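PDB 3NWG: microcompartments protein from Desulfitobacterium hafniense, which probably forms part of the protein shell of a bacterial microcompartment through its two BMC domains. Local coordinates for residues L45-V50 and Q80-I85; K35-G40 and I126-G131. All blocks are in the same frame, centred on the assembly; numbering follows the deposited sequence.

Interaction 1 (L45-V50 and Q80-I85); sequences LICGDV and QVLTAI
L45 and C47, on strand 42-48 of the first BMC sheet, pack against I85 and L82 on helix 79-85. The contact is apolar, with no hydrogen bond across it. CD1 of L45 lies 4.2 Å from CG2 of I85. These two side chains cross at about a right angle. In I85 the CG2 branch is anti to the backbone N and turned to the strand. Two residues further along the strand, CD2 of L82 reaches CB of C47 at 3.8 Å. The nearest approach is thus to the cysteine methylene and not to its sulfur. The fold here is the antiparallel BMC sheet, where strand 42-48 runs between strands 29-36 and 4-10. The helix follows strand 68-74 and lies between this sheet and the second one. I5 of strand 4-10 touches both L45 and I85, which widens the apolar seam. I126 of strand 122-127 packs on I85 from the second sheet. Within the helix, OG1 of T83 bonds back to O of Q80 at 3.2 Å, from above the carbonyl plane. The same oxygen also accepts the helical bond from N of A84 at 2.9 Å.

Interaction 2 (K35-G40 and I126-G131); sequences KPVCPG and IRIGMG
K35 reaches across to I128 and meets it in two ways. NZ of K35 donates a hydrogen bond to O of I128 at 3.2 Å. The C=O...N angle is 141°, and the donor sits above the carbonyl plane, 38° out of it, so it is not on a lone pair. CE of K35 packs on CG2 of I128 at 3.7 Å. The lysine CG lies between the backbone N and the carbonyl carbon (chi1 68°); from there the chain runs extended and carries the ammonium group to the carbonyl. With an alanine in its place, the I128 carbonyl is likely to lose its lysine donor and the I128 methyl part of its aliphatic cover. V37 adds the second patch. Its CG1 lies 4.0 Å from CA of G129, where there is no side chain in between, and 4.3 Å from CG2 of I128. In the next shell, I43 touches both V37 and I128, and its backbone is hydrogen-bonded to that of K35. CG of M130, a selenomethionine, lies at the edge of the R127 guanidinium, in its plane. P39 packs on I132 of a second subunit. The contact thus joins the chain around strand 29-36 to that around strand 122-127, with strand 42-48 alongside through I43 and helix 105-117 reaching I128 through I105.

In the fold
The chain reaches interaction 2 first, at residues 35-40, which begin on the last residues of strand 29-36. It turns back into strand 42-48 and meets interaction 1 at residues 45-50. Helix 50-64 and strand 68-74 follow, and residues 80-85 close the shorter loop within the first half. Strand 96-102 and helix 105-117 come next, and residues 126-131 close the longer loop. The shorter loop lies wholly within the longer one. The centres of the two interactions are about 17 Å apart, yet they touch: CD1 of I126 packs on V81, A84 and I85, and L45 meets I128. Interaction 1 fixes the helix to the first sheet; interaction 2 ties the first sheet to the second.

Interaction 1 (L45-V50 and Q80-I85)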
loop_
_atom_site.group_PDB
_atom_site.type_symbol
_atom_site.label_atom_id
_atom_site.label_comp_id
_atom_site.label_asym_id
_atom_site.label_seq_id
_atom_site.Cartn_x
_atom_site.Cartn_y
_atom_site.Cartn_z
ATOM N N LEU A 45 -0.333 6.097 -23.106
ATOM C CA LEU A 45 0.100 4.977 -23.926
ATOM C C LEU A 45 -1.101 4.105 -24.222
ATOM O O LEU A 45 -1.873 3.749 -23.325
ATOM C CB LEU A 45 1.155 4.136 -23.210
ATOM C CG LEU A 45 2.568 4.683 -23.070
ATOM C CD1 LEU A 45 3.324 3.856 -22.055
ATOM C CD2 LEU A 45 3.294 4.653 -24.406
ATOM N N ILE A 46 -1.230 3.742 -25.488
ATOM C CA ILE A 46 -2.340 2.931 -25.964
ATOM C C ILE A 46 -1.836 1.908 -26.974
ATOM O O ILE A 46 -0.736 2.044 -27.528
ATOM C CB ILE A 46 -3.396 3.811 -26.632
ATOM C CG1 ILE A 46 -2.696 4.817 -27.551
ATOM C CG2 ILE A 46 -4.194 4.560 -25.570
ATOM C CD1 ILE A 46 -3.377 5.072 -28.846
ATOM N N CYS A 47 -2.637 0.882 -27.207
ATOM C CA CYS A 47 -2.282 -0.118 -28.187
ATOM C C CYS A 47 -3.537 -0.608 -28.905
ATOM O O CYS A 47 -4.618 -0.660 -28.328
ATOM C CB CYS A 47 -1.540 -1.283 -27.517
ATOM S SG CYS A 47 -2.626 -2.426 -26.626
ATOM N N GLY A 48 -3.368 -0.963 -30.170
ATOM C CA GLY A 48 -4.434 -1.525 -30.998
ATOM C C GLY A 48 -3.843 -1.810 -32.365
ATOM O O GLY A 48 -2.630 -1.967 -32.487
ATOM N N ASP A 49 -4.684 -1.867 -33.395
ATOM C CA ASP A 49 -4.183 -2.001 -34.754
ATOM C C ASP A 49 -3.577 -0.692 -35.244
ATOM O O ASP A 49 -3.983 0.388 -34.822
ATOM C CB ASP A 49 -5.272 -2.498 -35.712
ATOM C CG ASP A 49 -5.255 -4.036 -35.881
ATOM O OD1 ASP A 49 -6.312 -4.601 -36.303
ATOM O OD2 ASP A 49 -4.195 -4.687 -35.606
ATOM N N VAL A 50 -2.581 -0.826 -36.113
ATOM C CA VAL A 50 -1.937 0.274 -36.815
ATOM C C VAL A 50 -2.838 1.486 -37.007
ATOM O O VAL A 50 -2.546 2.578 -36.495
ATOM C CB VAL A 50 -1.511 -0.150 -38.233
ATOM C CG1 VAL A 50 -0.381 0.746 -38.724
ATOM C CG2 VAL A 50 -1.125 -1.639 -38.279
ATOM N N GLN A 80 5.611 -8.780 -25.929
ATOM C CA GLN A 80 6.193 -8.719 -24.589
ATOM C C GLN A 80 6.387 -7.304 -24.105
ATOM O O GLN A 80 6.327 -7.052 -22.914
ATOM C CB GLN A 80 7.525 -9.452 -24.536
ATOM C CG GLN A 80 7.392 -10.955 -24.395
ATOM C CD GLN A 80 8.692 -11.606 -24.013
ATOM O OE1 GLN A 80 9.617 -11.718 -24.824
ATOM N NE2 GLN A 80 8.774 -12.044 -22.765
ATOM N N VAL A 81 6.634 -6.385 -25.029
ATOM C CA VAL A 81 6.701 -4.976 -24.686
ATOM C C VAL A 81 5.392 -4.527 -24.030
ATOM O O VAL A 81 5.404 -3.826 -23.014
ATOM C CB VAL A 81 6.989 -4.111 -25.916
ATOM C CG1 VAL A 81 6.885 -2.636 -25.557
ATOM C CG2 VAL A 81 8.365 -4.456 -26.506
ATOM N N LEU A 82 4.266 -4.954 -24.593
ATOM C CA LEU A 82 2.968 -4.537 -24.079
ATOM C C LEU A 82 2.718 -5.116 -22.695
ATOM O O LEU A 82 2.403 -4.380 -21.764
ATOM C CB LEU A 82 1.842 -4.909 -25.044
ATOM C CG LEU A 82 2.024 -4.379 -26.465
ATOM C CD1 LEU A 82 1.124 -5.127 -27.412
ATOM C CD2 LEU A 82 1.813 -2.861 -26.558
ATOM N N THR A 83 2.882 -6.424 -22.548
ATOM C CA THR A 83 2.663 -7.043 -21.251
ATOM C C THR A 83 3.621 -6.463 -20.185
ATOM O O THR A 83 3.214 -6.233 -19.050
ATOM C CB THR A 83 2.722 -8.595 -21.322
ATOM O OG1 THR A 83 3.912 -9.007 -22.000
ATOM C CG2 THR A 83 1.529 -9.152 -22.093
ATOM N N ALA A 84 4.869 -6.194 -20.562
ATOM C CA ALA A 84 5.846 -5.618 -19.638
ATOM C C ALA A 84 5.397 -4.253 -19.139
ATOM O O ALA A 84 5.418 -4.000 -17.931
ATOM C CB ALA A 84 7.225 -5.524 -20.281
ATOM N N ILE A 85 4.989 -3.385 -20.071
ATOM C CA ILE A 85 4.487 -2.042 -19.750
ATOM C C ILE A 85 3.306 -2.107 -18.775
ATOM O O ILE A 85 3.305 -1.433 -17.733
ATOM C CB ILE A 85 4.087 -1.260 -21.020
ATOM C CG1 ILE A 85 5.329 -0.719 -21.714
ATOM C CG2 ILE A 85 3.181 -0.094 -20.674
ATOM C CD1 ILE A 85 5.112 -0.365 -23.163
#

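Interaction 2 (K35-G40 and I126-G131)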
loop_
_atom_site.group_PDB
_atom_site.type_symbol
_atom_site.label_atom_id
_atom_site.label_comp_id
_atom_site.label_asym_id
_atom_site.label_seq_id
_atom_site.Cartn_x
_atom_site.Cartn_y
_atom_site.Cartn_z
ATOM N N LYS A 35 -0.905 8.606 -17.012
ATOM C CA LYS A 35 -0.393 9.024 -15.713
ATOM C C LYS A 35 0.520 10.240 -15.783
ATOM O O LYS A 35 1.163 10.479 -16.799
ATOM C CB LYS A 35 0.318 7.853 -15.017
ATOM C CG LYS A 35 1.624 7.391 -15.676
ATOM C CD LYS A 35 2.330 6.389 -14.791
ATOM C CE LYS A 35 3.806 6.308 -15.106
ATOM N NZ LYS A 35 4.557 5.855 -13.891
ATOM N N PRO A 36 0.565 11.023 -14.696
ATOM C CA PRO A 36 1.518 12.113 -14.619
ATOM C C PRO A 36 2.909 11.542 -14.438
ATOM O O PRO A 36 3.089 10.638 -13.631
ATOM C CB PRO A 36 1.094 12.868 -13.352
ATOM C CG PRO A 36 -0.270 12.379 -13.022
ATOM C CD PRO A 36 -0.318 10.985 -13.515
ATOM N N VAL A 37 3.876 12.026 -15.208
ATOM C CA VAL A 37 5.266 11.641 -14.974
ATOM C C VAL A 37 6.051 12.858 -14.476
ATOM O O VAL A 37 5.445 13.763 -13.879
ATOM C CB VAL A 37 5.934 10.885 -16.181
ATOM C CG1 VAL A 37 5.070 9.700 -16.626
ATOM C CG2 VAL A 37 6.270 11.812 -17.339
ATOM N N CYS A 38 7.375 12.868 -14.679
ATOM C CA CYS A 38 8.237 13.997 -14.270
ATOM C C CYS A 38 7.583 15.353 -14.614
ATOM O O CYS A 38 6.703 15.410 -15.504
ATOM C CB CYS A 38 9.638 13.880 -14.900
ATOM S SG CYS A 38 9.881 14.739 -16.512
ATOM N N PRO A 39 8.027 16.443 -13.949
ATOM C CA PRO A 39 7.300 17.722 -13.957
ATOM C C PRO A 39 7.116 18.324 -15.365
ATOM O O PRO A 39 8.091 18.418 -16.120
ATOM C CB PRO A 39 8.219 18.630 -13.138
ATOM C CG PRO A 39 9.590 18.116 -13.461
ATOM C CD PRO A 39 9.411 16.618 -13.471
ATOM N N GLY A 40 5.887 18.675 -15.744
ATOM C CA GLY A 40 4.671 18.260 -15.042
ATOM C C GLY A 40 3.891 17.361 -15.986
ATOM O O GLY A 40 2.654 17.266 -15.901
ATOM N N ILE A 126 9.245 -2.936 -17.471
ATOM C CA ILE A 126 9.453 -1.642 -18.084
ATOM C C ILE A 126 9.014 -0.578 -17.088
ATOM O O ILE A 126 7.957 -0.686 -16.474
ATOM C CB ILE A 126 8.681 -1.521 -19.414
ATOM C CG1 ILE A 126 9.347 -2.410 -20.476
ATOM C CG2 ILE A 126 8.600 -0.070 -19.862
ATOM C CD1 ILE A 126 8.606 -2.509 -21.817
ATOM N N ARG A 127 9.838 0.440 -16.907
ATOM C CA ARG A 127 9.440 1.528 -16.045
ATOM C C ARG A 127 9.468 2.831 -16.799
ATOM O O ARG A 127 10.524 3.382 -17.088
ATOM C CB ARG A 127 10.301 1.586 -14.785
ATOM C CG ARG A 127 10.145 0.378 -13.871
ATOM C CD ARG A 127 9.116 0.590 -12.781
ATOM N NE ARG A 127 9.572 -0.073 -11.559
ATOM C CZ ARG A 127 10.214 0.537 -10.558
ATOM N NH1 ARG A 127 10.603 -0.163 -9.496
ATOM N NH2 ARG A 127 10.467 1.848 -10.610
ATOM N N ILE A 128 8.270 3.280 -17.145
ATOM C CA ILE A 128 8.012 4.609 -17.666
ATOM C C ILE A 128 7.930 5.588 -16.479
ATOM O O ILE A 128 7.324 5.267 -15.453
ATOM C CB ILE A 128 6.683 4.569 -18.459
ATOM C CG1 ILE A 128 6.948 4.444 -19.955
ATOM C CG2 ILE A 128 5.833 5.800 -18.218
ATOM C CD1 ILE A 128 7.571 3.142 -20.384
ATOM N N GLY A 129 8.543 6.763 -16.593
ATOM C CA GLY A 129 8.438 7.754 -15.513
ATOM C C GLY A 129 9.763 8.093 -14.841
ATOM O O GLY A 129 10.607 8.756 -15.456
HETATM N N MSE A 130 9.955 7.704 -13.574
HETATM C CA MSE A 130 8.907 7.192 -12.675
HETATM C C MSE A 130 8.994 8.004 -11.370
HETATM O O MSE A 130 8.754 7.472 -10.276
HETATM C CB MSE A 130 9.082 5.692 -12.341
HETATM C CG MSE A 130 10.101 4.890 -13.177
HETATM SE SE MSE A 130 12.033 5.082 -12.724
HETATM C CE MSE A 130 12.003 4.725 -10.787
ATOM N N GLY A 131 9.356 9.281 -11.491
ATOM C CA GLY A 131 9.641 10.125 -10.326
ATOM C C GLY A 131 11.117 10.112 -9.912
ATOM O O GLY A 131 11.466 9.524 -8.876
#